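Local atomic coordinates of 4-alpha-glucanotransferase (Corynebacterium glutamicum, PDB entry 5B68), a protein that belongs to the amylomaltase family of glucanotransferases and joins a TIM-barrel domain to an N-terminal beta sandwich domain. Residues I531-H536 with T556-D561. Numbering follows the deposited sequence.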
loop_
_atom_site.group_PDB
_atom_site.type_symbol
_atom_site.label_atom_id
_atom_site.label_comp_id
_atom_site.label_asym_id
_atom_site.label_seq_id
_atom_site.Cartn_x
_atom_site.Cartn_y
_atom_site.Cartn_z
ATOM N N ILE A 531 -5.277 15.718 -6.581
ATOM C CA ILE A 531 -4.161 16.491 -6.010
ATOM C C ILE A 531 -4.171 17.852 -6.722
ATOM O O ILE A 531 -4.069 17.928 -7.966
ATOM C CB ILE A 531 -2.819 15.746 -6.201
ATOM C CG1 ILE A 531 -2.870 14.392 -5.491
ATOM C CG2 ILE A 531 -1.634 16.509 -5.600
ATOM C CD1 ILE A 531 -1.601 13.566 -5.723
ATOM N N LEU A 532 -4.375 18.903 -5.941
ATOM C CA LEU A 532 -4.710 20.216 -6.519
ATOM C C LEU A 532 -3.709 20.567 -7.660
ATOM O O LEU A 532 -4.115 20.901 -8.740
ATOM C CB LEU A 532 -4.595 21.295 -5.426
ATOM C CG LEU A 532 -4.524 22.739 -5.977
ATOM C CD1 LEU A 532 -5.940 23.157 -6.225
ATOM C CD2 LEU A 532 -3.839 23.716 -5.082
ATOM N N TRP A 533 -2.424 20.434 -7.407
ATOM C CA TRP A 533 -1.414 20.931 -8.383
ATOM C C TRP A 533 -1.472 20.195 -9.728
ATOM O O TRP A 533 -1.055 20.744 -10.738
ATOM C CB TRP A 533 -0.007 20.841 -7.830
ATOM C CG TRP A 533 0.296 21.571 -6.621
ATOM C CD1 TRP A 533 0.729 21.043 -5.443
ATOM C CD2 TRP A 533 0.172 22.982 -6.408
ATOM N NE1 TRP A 533 0.928 22.026 -4.521
ATOM C CE2 TRP A 533 0.578 23.232 -5.076
ATOM C CE3 TRP A 533 -0.215 24.055 -7.219
ATOM C CZ2 TRP A 533 0.611 24.518 -4.532
ATOM C CZ3 TRP A 533 -0.226 25.336 -6.670
ATOM C CH2 TRP A 533 0.179 25.554 -5.345
ATOM N N PHE A 534 -2.008 18.967 -9.739
ATOM C CA PHE A 534 -2.137 18.178 -10.985
ATOM C C PHE A 534 -3.459 18.248 -11.663
ATOM O O PHE A 534 -3.615 17.683 -12.740
ATOM C CB PHE A 534 -1.813 16.697 -10.709
ATOM C CG PHE A 534 -0.511 16.473 -10.013
ATOM C CD1 PHE A 534 0.612 17.224 -10.318
ATOM C CD2 PHE A 534 -0.375 15.436 -9.091
ATOM C CE1 PHE A 534 1.826 16.994 -9.678
ATOM C CE2 PHE A 534 0.854 15.184 -8.444
ATOM C CZ PHE A 534 1.958 15.961 -8.751
ATOM N N GLU A 535 -4.466 18.921 -11.102
ATOM C CA GLU A 535 -5.809 18.753 -11.608
ATOM C C GLU A 535 -6.150 19.737 -12.715
ATOM O O GLU A 535 -5.928 20.950 -12.542
ATOM C CB GLU A 535 -6.836 18.973 -10.495
ATOM C CG GLU A 535 -6.914 17.889 -9.403
ATOM C CD GLU A 535 -7.059 16.469 -9.954
ATOM O OE1 GLU A 535 -6.329 15.549 -9.472
ATOM O OE2 GLU A 535 -7.909 16.316 -10.840
ATOM N N HIS A 536 -6.728 19.226 -13.807
ATOM C CA HIS A 536 -7.069 20.004 -14.971
ATOM C C HIS A 536 -8.526 19.860 -15.074
ATOM O O HIS A 536 -9.088 18.848 -14.623
ATOM C CB HIS A 536 -6.350 19.449 -16.257
ATOM C CG HIS A 536 -4.885 19.683 -16.281
ATOM N ND1 HIS A 536 -4.317 20.713 -16.993
ATOM C CD2 HIS A 536 -3.859 18.987 -15.743
ATOM C CE1 HIS A 536 -3.002 20.674 -16.845
ATOM N NE2 HIS A 536 -2.693 19.631 -16.091
ATOM N N THR A 556 -6.440 16.535 -1.878
ATOM C CA THR A 556 -5.395 17.194 -1.120
ATOM C C THR A 556 -4.832 18.325 -1.966
ATOM O O THR A 556 -5.053 18.339 -3.219
ATOM C CB THR A 556 -4.170 16.272 -0.821
ATOM O OG1 THR A 556 -3.738 15.612 -2.040
ATOM C CG2 THR A 556 -4.551 15.328 0.151
ATOM N N VAL A 557 -4.079 19.191 -1.313
ATOM C CA VAL A 557 -3.324 20.227 -2.036
ATOM C C VAL A 557 -2.072 19.568 -2.566
ATOM O O VAL A 557 -1.653 19.808 -3.684
ATOM C CB VAL A 557 -2.919 21.389 -1.137
ATOM C CG1 VAL A 557 -2.005 22.359 -1.884
ATOM C CG2 VAL A 557 -4.145 22.056 -0.529
ATOM N N THR A 558 -1.438 18.764 -1.722
ATOM C CA THR A 558 -0.126 18.226 -2.013
ATOM C C THR A 558 0.037 16.788 -1.475
ATOM O O THR A 558 -0.925 16.220 -1.061
ATOM C CB THR A 558 0.967 19.158 -1.508
ATOM O OG1 THR A 558 2.228 18.793 -2.099
ATOM C CG2 THR A 558 1.059 19.160 0.003
ATOM N N THR A 559 1.209 16.193 -1.636
ATOM C CA THR A 559 1.456 14.789 -1.211
ATOM C C THR A 559 2.899 14.711 -0.809
ATOM O O THR A 559 3.669 15.604 -1.086
ATOM C CB THR A 559 1.314 13.686 -2.290
ATOM O OG1 THR A 559 2.342 13.824 -3.267
ATOM C CG2 THR A 559 -0.009 13.707 -2.922
ATOM N N HIS A 560 3.248 13.595 -0.227
ATOM C CA HIS A 560 4.609 13.310 0.229
ATOM C C HIS A 560 5.632 13.273 -0.918
ATOM O O HIS A 560 6.809 13.366 -0.636
ATOM C CB HIS A 560 4.630 11.960 1.021
ATOM C CG HIS A 560 4.184 10.800 0.207
ATOM N ND1 HIS A 560 2.866 10.448 0.042
ATOM C CD2 HIS A 560 4.895 9.974 -0.605
ATOM C CE1 HIS A 560 2.782 9.429 -0.796
ATOM N NE2 HIS A 560 4.005 9.136 -1.214
ATOM N N ASP A 561 5.193 13.131 -2.160
ATOM C CA ASP A 561 6.127 13.142 -3.291
ATOM C C ASP A 561 6.348 14.558 -3.897
ATOM O O ASP A 561 7.022 14.668 -4.919
ATOM C CB ASP A 561 5.643 12.194 -4.403
ATOM C CG ASP A 561 5.797 10.700 -4.035
ATOM O OD1 ASP A 561 6.754 10.373 -3.350
ATOM O OD2 ASP A 561 4.979 9.885 -4.473
HETATM O O HOH W 1 2.768 21.462 -2.277
#
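Ile531 and Thr556 form the last parallel beta bridge between two neighbouring strands; the bond from Leu532 N to Thr556 O (2.9 Å) is one of those that make it, the Thr556 backbone bonding Ser530 as well. The strands, 528-531 and 553-556, belong to the parallel sheet of the TIM barrel, and the contact illustrates how regular pairing can end at a single bridge: 532-534 turns into a short 3-10 segment, while 557-561 runs on without regular structure. Thr556 O also receives a CA-H...O contact from Ile531. Side by side with Ile531, Thr556 directs OG1 back to its own segment, where it donates to Thr558 O at 3.0 Å, approaching tilted from that carbonyl plane.

Leu532 and Val557 point the same way, Leu532 CD2 lying 3.9 Å from Val557 CG1; Leu634 and Phe637 of helix 627-639 pack against Leu532 as well. The same CD2 sits over one face of the Trp533 indole, offset toward its rim. With CG anti to its carbonyl carbon (chi1 -60°), Trp533 swings its five-membered ring to Val557 O, which Trp533 CD1 approaches obliquely to 3.2 Å. Further along, Ile531 crosses Thr559 at about a right angle, Thr559 OG1 accepts from Asp561 N in an ST turn, and His560 and Asp561 both bond a BTB molecule. Trp533 NE1 donates to a water at 3.0 Å, and that water also bonds Thr558 OG1 at 2.7 Å, bridging the segments beside the edge contact of Thr558 CB with the indole.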